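Local coordinates for protein putative NADH-depentdent flavin oxidoreductase (Cupriavidus metallidurans, PDB 5OCS) that probably works as an FMN-dependent ene-reductase of the Old Yellow Enzyme family, using a reduced nicotinamide cofactor to reduce its flavin, at residues N206-P211 with I248-E253; V232-W237 with W242-T247. All blocks are in the same frame, centred on the assembly; numbering follows the deposited sequence.

Contact 1: N206-P211 with I248-E253; sequences NRMRFP and IALSHE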
ATOM      1  N   ASN D 206      28.223 -20.880 -27.618  1.00 15.87           N
ATOM      2  CA  ASN D 206      27.264 -20.400 -28.613  1.00 15.61           C
ATOM      3  C   ASN D 206      25.909 -20.046 -28.013  1.00 15.77           C
ATOM      4  O   ASN D 206      25.267 -19.084 -28.432  1.00 15.86           O
ATOM      5  CB  ASN D 206      27.030 -21.431 -29.704  1.00 16.52           C
ATOM      6  CG  ASN D 206      28.200 -21.547 -30.676  1.00 17.86           C
ATOM      7  OD1 ASN D 206      29.241 -20.909 -30.510  1.00 17.77           O
ATOM      8  ND2 ASN D 206      28.030 -22.385 -31.686  1.00 19.30           N
ATOM      9  N   ARG D 207      25.470 -20.839 -27.049  1.00 14.90           N
ATOM     10  CA  ARG D 207      24.165 -20.603 -26.395  1.00 13.88           C
ATOM     11  C   ARG D 207      24.170 -19.345 -25.509  1.00 14.05           C
ATOM     12  O   ARG D 207      23.143 -18.673 -25.393  1.00 12.80           O
ATOM     13  CB  ARG D 207      23.742 -21.833 -25.603  1.00 13.52           C
ATOM     14  CG  ARG D 207      23.310 -22.956 -26.541  1.00 14.68           C
ATOM     15  CD  ARG D 207      22.839 -24.193 -25.817  1.00 15.02           C
ATOM     16  NE  ARG D 207      23.949 -25.020 -25.353  1.00 16.27           N
ATOM     17  CZ  ARG D 207      24.258 -25.288 -24.087  1.00 17.00           C
ATOM     18  NH1 ARG D 207      23.575 -24.755 -23.076  1.00 16.54           N
ATOM     19  NH2 ARG D 207      25.278 -26.119 -23.803  1.00 16.93           N
ATOM     20  N   MET D 208      25.310 -19.022 -24.921  1.00 14.22           N
ATOM     21  CA  MET D 208      25.409 -17.816 -24.083  1.00 14.59           C
ATOM     22  C   MET D 208      25.625 -16.566 -24.919  1.00 14.96           C
ATOM     23  O   MET D 208      25.510 -15.461 -24.391  1.00 14.21           O
ATOM     24  CB  MET D 208      26.569 -17.957 -23.111  1.00 15.52           C
ATOM     25  CG  MET D 208      26.412 -19.058 -22.091  1.00 15.39           C
ATOM     26  SD  MET D 208      27.637 -19.070 -20.781  1.00 18.00           S
ATOM     27  CE  MET D 208      29.157 -19.251 -21.734  1.00 16.90           C
ATOM     28  N   ARG D 209      26.000 -16.732 -26.185  1.00 14.54           N
ATOM     29  CA  ARG D 209      26.415 -15.633 -27.032  1.00 15.27           C
ATOM     30  C   ARG D 209      25.359 -14.531 -27.146  1.00 14.33           C
ATOM     31  O   ARG D 209      25.683 -13.382 -26.931  1.00 13.53           O
ATOM     32  CB  ARG D 209      26.782 -16.125 -28.451  1.00 16.76           C
ATOM     33  CG  ARG D 209      27.502 -15.087 -29.342  1.00 17.48           C
ATOM     34  CD  ARG D 209      27.913 -15.657 -30.709  1.00 19.07           C
ATOM     35  NE  ARG D 209      28.605 -16.944 -30.574  1.00 20.30           N
ATOM     36  CZ  ARG D 209      29.843 -17.092 -30.092  1.00 23.73           C
ATOM     37  NH1 ARG D 209      30.569 -16.042 -29.722  1.00 26.00           N
ATOM     38  NH2 ARG D 209      30.369 -18.306 -29.952  1.00 22.70           N
ATOM     39  N   PHE D 210      24.120 -14.868 -27.505  1.00 13.23           N
ATOM     40  CA  PHE D 210      23.106 -13.825 -27.684  1.00 13.22           C
ATOM     41  C   PHE D 210      22.689 -13.185 -26.355  1.00 12.73           C
ATOM     42  O   PHE D 210      22.652 -11.928 -26.275  1.00 11.94           O
ATOM     43  CB  PHE D 210      21.907 -14.345 -28.455  1.00 12.98           C
ATOM     44  CG  PHE D 210      20.840 -13.299 -28.728  1.00 14.00           C
ATOM     45  CD1 PHE D 210      21.143 -12.130 -29.445  1.00 14.50           C
ATOM     46  CD2 PHE D 210      19.561 -13.435 -28.210  1.00 13.72           C
ATOM     47  CE1 PHE D 210      20.170 -11.174 -29.710  1.00 14.43           C
ATOM     48  CE2 PHE D 210      18.567 -12.474 -28.480  1.00 15.54           C
ATOM     49  CZ  PHE D 210      18.877 -11.344 -29.229  1.00 15.06           C
ATOM     50  N   PRO D 211      22.411 -13.996 -25.296  1.00 12.19           N
ATOM     51  CA  PRO D 211      22.186 -13.364 -23.988  1.00 12.09           C
ATOM     52  C   PRO D 211      23.317 -12.390 -23.556  1.00 12.87           C
ATOM     53  O   PRO D 211      23.045 -11.292 -23.032  1.00 12.50           O
ATOM     54  CB  PRO D 211      22.114 -14.556 -23.027  1.00 12.64           C
ATOM     55  CG  PRO D 211      21.471 -15.605 -23.889  1.00 12.37           C
ATOM     56  CD  PRO D 211      22.052 -15.430 -25.255  1.00 12.98           C
ATOM     57  N   ILE D 248      27.086 -21.086 -13.678  1.00 14.11           N
ATOM     58  CA  ILE D 248      28.389 -20.652 -13.164  1.00 15.47           C
ATOM     59  C   ILE D 248      29.208 -20.052 -14.289  1.00 14.96           C
ATOM     60  O   ILE D 248      29.819 -19.006 -14.099  1.00 15.46           O
ATOM     61  CB  ILE D 248      29.127 -21.800 -12.430  1.00 16.16           C
ATOM     62  CG1 ILE D 248      28.374 -22.114 -11.150  1.00 16.97           C
ATOM     63  CG2 ILE D 248      30.568 -21.397 -12.092  1.00 16.86           C
ATOM     64  CD1 ILE D 248      28.719 -23.414 -10.492  1.00 18.12           C
ATOM     65  N   ALA D 249      29.195 -20.686 -15.462  1.00 15.29           N
ATOM     66  CA  ALA D 249      29.972 -20.187 -16.601  1.00 15.32           C
ATOM     67  C   ALA D 249      29.427 -18.834 -17.088  1.00 14.46           C
ATOM     68  O   ALA D 249      30.175 -17.891 -17.426  1.00 13.49           O
ATOM     69  CB  ALA D 249      29.965 -21.213 -17.724  1.00 15.86           C
ATOM     70  N   LEU D 250      28.103 -18.737 -17.110  1.00 13.19           N
ATOM     71  CA  LEU D 250      27.490 -17.486 -17.484  1.00 13.41           C
ATOM     72  C   LEU D 250      27.835 -16.361 -16.444  1.00 12.62           C
ATOM     73  O   LEU D 250      28.138 -15.227 -16.847  1.00 14.27           O
ATOM     74  CB  LEU D 250      25.985 -17.674 -17.676  1.00 12.34           C
ATOM     75  CG  LEU D 250      25.187 -16.393 -18.012  1.00 12.88           C
ATOM     76  CD1 LEU D 250      25.595 -15.847 -19.365  1.00 13.13           C
ATOM     77  CD2 LEU D 250      23.693 -16.717 -18.014  1.00 12.92           C
ATOM     78  N   SER D 251      27.826 -16.693 -15.166  1.00 13.22           N
ATOM     79  CA  SER D 251      28.096 -15.725 -14.083  1.00 13.11           C
ATOM     80  C   SER D 251      29.553 -15.247 -14.151  1.00 14.26           C
ATOM     81  O   SER D 251      29.825 -14.048 -14.012  1.00 14.17           O
ATOM     82  CB  SER D 251      27.763 -16.302 -12.745  1.00 14.70           C
ATOM     83  OG  SER D 251      26.370 -16.630 -12.683  1.00 13.27           O
ATOM     84  N   HIS D 252      30.478 -16.151 -14.487  1.00 15.07           N
ATOM     85  CA  HIS D 252      31.882 -15.713 -14.752  1.00 16.74           C
ATOM     86  C   HIS D 252      31.950 -14.715 -15.916  1.00 16.17           C
ATOM     87  O   HIS D 252      32.654 -13.688 -15.843  1.00 16.88           O
ATOM     88  CB  HIS D 252      32.862 -16.907 -15.028  1.00 17.72           C
ATOM     89  CG  HIS D 252      33.247 -17.701 -13.809  1.00 18.51           C
ATOM     90  ND1 HIS D 252      33.977 -17.176 -12.768  1.00 18.08           N
ATOM     91  CD2 HIS D 252      33.033 -18.997 -13.493  1.00 18.43           C
ATOM     92  CE1 HIS D 252      34.177 -18.104 -11.852  1.00 19.88           C
ATOM     93  NE2 HIS D 252      33.598 -19.216 -12.259  1.00 20.34           N
ATOM     94  N   GLU D 253      31.251 -15.005 -17.006  1.00 15.94           N
ATOM     95  CA  GLU D 253      31.217 -14.088 -18.131  1.00 16.67           C
ATOM     96  C   GLU D 253      30.594 -12.764 -17.777  1.00 16.08           C
ATOM     97  O   GLU D 253      31.124 -11.720 -18.166  1.00 16.62           O
ATOM     98  CB  GLU D 253      30.510 -14.674 -19.322  1.00 18.31           C
ATOM     99  CG  GLU D 253      31.339 -15.682 -20.090  1.00 21.49           C
ATOM    100  CD  GLU D 253      32.572 -15.057 -20.721  1.00 23.16           C
ATOM    101  OE1 GLU D 253      32.564 -13.879 -21.129  1.00 22.58           O
ATOM    102  OE2 GLU D 253      33.579 -15.757 -20.760  1.00 32.13           O
TER

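Contact 2: V232-W237 with W242-T247; sequences VSATDW and WDIEGT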
ATOM      1  N   VAL D 232      19.224 -15.105 -13.697  1.00 10.68           N
ATOM      2  CA  VAL D 232      19.569 -16.404 -14.281  1.00 11.42           C
ATOM      3  C   VAL D 232      18.883 -17.508 -13.523  1.00 11.53           C
ATOM      4  O   VAL D 232      18.814 -17.470 -12.296  1.00 12.08           O
ATOM      5  CB  VAL D 232      21.094 -16.653 -14.234  1.00 11.93           C
ATOM      6  CG1 VAL D 232      21.448 -18.005 -14.869  1.00 13.23           C
ATOM      7  CG2 VAL D 232      21.868 -15.527 -14.942  1.00 11.91           C
ATOM      8  N   SER D 233      18.351 -18.504 -14.248  1.00 11.20           N
ATOM      9  CA  SER D 233      17.821 -19.688 -13.582  1.00 12.05           C
ATOM     10  C   SER D 233      18.945 -20.601 -13.154  1.00 11.61           C
ATOM     11  O   SER D 233      19.769 -20.913 -13.983  1.00 12.22           O
ATOM     12  CB  SER D 233      16.928 -20.469 -14.542  1.00 12.99           C
ATOM     13  OG  SER D 233      16.483 -21.639 -13.879  1.00 14.84           O
ATOM     14  N   ALA D 234      18.992 -21.033 -11.890  1.00 11.46           N
ATOM     15  CA  ALA D 234      20.110 -21.873 -11.436  1.00 12.02           C
ATOM     16  C   ALA D 234      20.277 -23.110 -12.299  1.00 12.94           C
ATOM     17  O   ALA D 234      21.411 -23.503 -12.607  1.00 13.28           O
ATOM     18  CB  ALA D 234      19.907 -22.279  -9.996  1.00 11.92           C
ATOM     19  N   THR D 235      19.146 -23.739 -12.620  1.00 12.67           N
ATOM     20  CA  THR D 235      19.125 -24.982 -13.378  1.00 13.19           C
ATOM     21  C   THR D 235      17.697 -25.304 -13.847  1.00 13.38           C
ATOM     22  O   THR D 235      16.717 -24.886 -13.220  1.00 13.53           O
ATOM     23  CB  THR D 235      19.689 -26.170 -12.543  1.00 12.71           C
ATOM     24  OG1 THR D 235      19.710 -27.376 -13.340  1.00 13.31           O
ATOM     25  CG2 THR D 235      18.872 -26.439 -11.272  1.00 12.83           C
ATOM     26  N   ASP D 236      17.594 -26.062 -14.931  1.00 15.40           N
ATOM     27  CA  ASP D 236      16.357 -26.737 -15.300  1.00 16.54           C
ATOM     28  C   ASP D 236      16.168 -27.959 -14.389  1.00 18.19           C
ATOM     29  O   ASP D 236      17.122 -28.477 -13.770  1.00 16.81           O
ATOM     30  CB  ASP D 236      16.338 -27.161 -16.778  1.00 17.85           C
ATOM     31  CG  ASP D 236      16.307 -25.986 -17.751  1.00 17.82           C
ATOM     32  OD1 ASP D 236      15.988 -24.850 -17.364  1.00 21.79           O
ATOM     33  OD2 ASP D 236      16.610 -26.218 -18.924  1.00 19.00           O
ATOM     34  N   TRP D 237      14.920 -28.402 -14.307  1.00 20.06           N
ATOM     35  CA  TRP D 237      14.534 -29.589 -13.540  1.00 24.75           C
ATOM     36  C   TRP D 237      14.795 -30.856 -14.409  1.00 23.85           C
ATOM     37  O   TRP D 237      14.928 -31.965 -13.902  1.00 21.06           O
ATOM     38  CB  TRP D 237      13.052 -29.386 -13.115  1.00 29.92           C
ATOM     39  CG  TRP D 237      12.308 -30.536 -12.564  1.00 38.81           C
ATOM     40  CD1 TRP D 237      12.263 -30.955 -11.249  1.00 41.72           C
ATOM     41  CD2 TRP D 237      11.415 -31.400 -13.284  1.00 44.81           C
ATOM     42  NE1 TRP D 237      11.437 -32.054 -11.121  1.00 43.16           N
ATOM     43  CE2 TRP D 237      10.903 -32.350 -12.353  1.00 46.67           C
ATOM     44  CE3 TRP D 237      11.014 -31.480 -14.630  1.00 47.91           C
ATOM     45  CZ2 TRP D 237      10.002 -33.370 -12.732  1.00 50.27           C
ATOM     46  CZ3 TRP D 237      10.115 -32.501 -15.013  1.00 49.09           C
ATOM     47  CH2 TRP D 237       9.627 -33.433 -14.062  1.00 50.62           C
ATOM     48  N   TRP D 242      19.427 -26.319 -19.441  1.00 15.99           N
ATOM     49  CA  TRP D 242      20.278 -25.434 -18.660  1.00 15.18           C
ATOM     50  C   TRP D 242      20.574 -26.128 -17.341  1.00 14.92           C
ATOM     51  O   TRP D 242      19.762 -26.933 -16.852  1.00 16.11           O
ATOM     52  CB  TRP D 242      19.553 -24.093 -18.452  1.00 13.97           C
ATOM     53  CG  TRP D 242      20.396 -23.027 -17.889  1.00 12.93           C
ATOM     54  CD1 TRP D 242      20.202 -22.388 -16.720  1.00 12.64           C
ATOM     55  CD2 TRP D 242      21.593 -22.458 -18.467  1.00 12.63           C
ATOM     56  NE1 TRP D 242      21.186 -21.454 -16.523  1.00 13.04           N
ATOM     57  CE2 TRP D 242      22.062 -21.485 -17.562  1.00 12.31           C
ATOM     58  CE3 TRP D 242      22.309 -22.689 -19.644  1.00 12.61           C
ATOM     59  CZ2 TRP D 242      23.194 -20.725 -17.799  1.00 12.09           C
ATOM     60  CZ3 TRP D 242      23.454 -21.937 -19.885  1.00 11.82           C
ATOM     61  CH2 TRP D 242      23.870 -20.956 -18.970  1.00 11.93           C
ATOM     62  N   ASP D 243      21.763 -25.890 -16.815  1.00 14.73           N
ATOM     63  CA  ASP D 243      22.206 -26.514 -15.587  1.00 14.96           C
ATOM     64  C   ASP D 243      23.092 -25.573 -14.773  1.00 14.95           C
ATOM     65  O   ASP D 243      23.423 -24.449 -15.208  1.00 14.81           O
ATOM     66  CB  ASP D 243      22.874 -27.885 -15.865  1.00 15.92           C
ATOM     67  CG  ASP D 243      24.093 -27.783 -16.765  1.00 16.87           C
ATOM     68  OD1 ASP D 243      24.625 -26.670 -16.974  1.00 17.06           O
ATOM     69  OD2 ASP D 243      24.515 -28.833 -17.303  1.00 17.12           O
ATOM     70  N   ILE D 244      23.399 -26.004 -13.568  1.00 14.21           N
ATOM     71  CA  ILE D 244      24.158 -25.173 -12.598  1.00 14.59           C
ATOM     72  C   ILE D 244      25.555 -24.855 -13.153  1.00 14.30           C
ATOM     73  O   ILE D 244      26.090 -23.767 -12.946  1.00 13.17           O
ATOM     74  CB  ILE D 244      24.205 -25.835 -11.197  1.00 14.83           C
ATOM     75  CG1 ILE D 244      24.813 -24.908 -10.139  1.00 15.57           C
ATOM     76  CG2 ILE D 244      25.011 -27.134 -11.200  1.00 15.91           C
ATOM     77  CD1 ILE D 244      24.132 -23.569  -9.955  1.00 17.10           C
ATOM     78  N   GLU D 245      26.135 -25.796 -13.905  1.00 14.21           N
ATOM     79  CA  GLU D 245      27.386 -25.506 -14.589  1.00 15.09           C
ATOM     80  C   GLU D 245      27.280 -24.360 -15.602  1.00 13.42           C
ATOM     81  O   GLU D 245      28.156 -23.473 -15.662  1.00 14.33           O
ATOM     82  CB  GLU D 245      27.905 -26.757 -15.288  1.00 15.64           C
ATOM     83  CG  GLU D 245      28.296 -27.845 -14.299  1.00 16.95           C
ATOM     84  CD  GLU D 245      27.167 -28.788 -13.911  1.00 18.61           C
ATOM     85  OE1 GLU D 245      25.984 -28.596 -14.304  1.00 18.31           O
ATOM     86  OE2 GLU D 245      27.464 -29.785 -13.205  1.00 19.82           O
ATOM     87  N   GLY D 246      26.209 -24.362 -16.383  1.00 13.12           N
ATOM     88  CA  GLY D 246      25.970 -23.248 -17.269  1.00 12.21           C
ATOM     89  C   GLY D 246      25.839 -21.934 -16.507  1.00 12.09           C
ATOM     90  O   GLY D 246      26.391 -20.908 -16.917  1.00 11.06           O
ATOM     91  N   THR D 247      25.039 -21.957 -15.448  1.00 12.49           N
ATOM     92  CA  THR D 247      24.861 -20.774 -14.607  1.00 13.53           C
ATOM     93  C   THR D 247      26.201 -20.207 -14.125  1.00 13.89           C
ATOM     94  O   THR D 247      26.398 -18.985 -14.127  1.00 13.56           O
ATOM     95  CB  THR D 247      23.966 -21.111 -13.411  1.00 13.52           C
ATOM     96  OG1 THR D 247      22.710 -21.463 -13.949  1.00 13.68           O
ATOM     97  CG2 THR D 247      23.760 -19.954 -12.491  1.00 13.69           C
TER
HETATM   98  O   HOH W   1      21.811 -28.803 -12.680  1.00 15.73           O

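Contact 1: N206-P211 with I248-E253
While M208 stretches across to L250, the shortest polar bond here stays within 206-211: R209 NH2 donates to N206 OD1 over 2.9 Å, nearly straight at 164° and in the plane of the guanidinium. It ties neighbouring turns of that helix together, and R209 NE and N206 ND2 use backbone carbonyls of the preceding loop, E199 O and G201 O. The crossing itself is apolar and rests almost wholly on M208. Its CG stands beside the backbone N (chi1 -65°) and the chain then runs extended to the sulfur, which lands on the backbone of the facing helix: M208 SD is 3.7 Å from L250 CA and 3.8 Å from L250 CB. L250 CD1 comes alongside the same sulfur at 4.1 Å, and A249 adds its CB at 4.4 Å from M208 SD. A bend at chi3 turns the methyl aside, so that M208 CE ends loosely 4.5 Å from E253 CG, while the carboxylate of E253 is engaged through OE1 in a salt bridge to R257. In the (βα)8 barrel, 204-221 and 244-256 are the outer helices that follow the fourth and fifth strands, and these short segments pass 11.1 Å apart with a crossing angle of -44°. M208 supplies nearly half of the 171 Å² buried between the two segments. P211 kinks the first helix just beyond; its ring and M208 both pack on L189 of helix 184-189, whereas F210 packs against helix 150-169.

Contact 2: V232-W237 with W242-T247
W242 and T247 meet the chain leaving strand 228-233 at two successive carbonyls. T247 OG1, set beside its own backbone N (chi1 -63°), donates to A234 O over 2.8 Å, coming from above the carbonyl plane; the edge of the indole lies against S233 O, to which W242 NE1 makes a weak bond of 3.0 Å, bent to 123°. A234 O also receives a CA-H...O contact, with I244 CA at 3.2 Å. Further along the loop, D236 and W242 hold each other twice: D236 N donates to W242 O over 3.0 Å, and W242 N donates to D236 OD2 over 2.9 Å, meeting the oxygen from above the carboxylate plane. The two bonds join the ends of the loop between the segments; the D236 carboxylate and the indole cross with their planes 61° apart. The apolar filling is modest: V232 CG1 lies by the indole and T247, and A234 CB by I244 CD1. What steadies these groups is the start of helix 244-256. D243 is its N-cap, its OD1 taking the amide of G246 at 2.9 Å, and G246 CA rests 3.5 Å above one face of W242. On the loop side T235 OG1 donates to D236 O and accepts from a water weakly bound to I244 N. H186 of helix 184-189 lies beyond, its ring meeting that of W242 and its NE2 weakly bound to D236 OD1. The contact lies where the loop of a beta-alpha-beta unit leads from strand 228-233 into helix 244-256, with V232 hydrogen-bonded to strand 262-265 and Y285 of helix 284-293 packed against A234, T235 and I244.

Helix 244-256 serves both contacts: its first turn takes part in contact 2 and the next turns in contact 1; the centres of the two contacts lie about 11 Å apart. L250 joins them, since its CD2 packs 3.8 Å from V232 CG2 and 4.0 Å from W242 CZ2. R207, which makes no contact with 248-253, instead brings NH1 to 4.2 Å from W242 CE3. Contact 2 lies closer to the flavin-binding residues: the side chain of V232 is about 6 Å from that of its neighbour R231, seen to bind FMN in this protein, though no flavin is bound to this chain here, and about 10 Å from that of Q100, another such residue. For L250 the distance to the R231 side chain is about 9 Å.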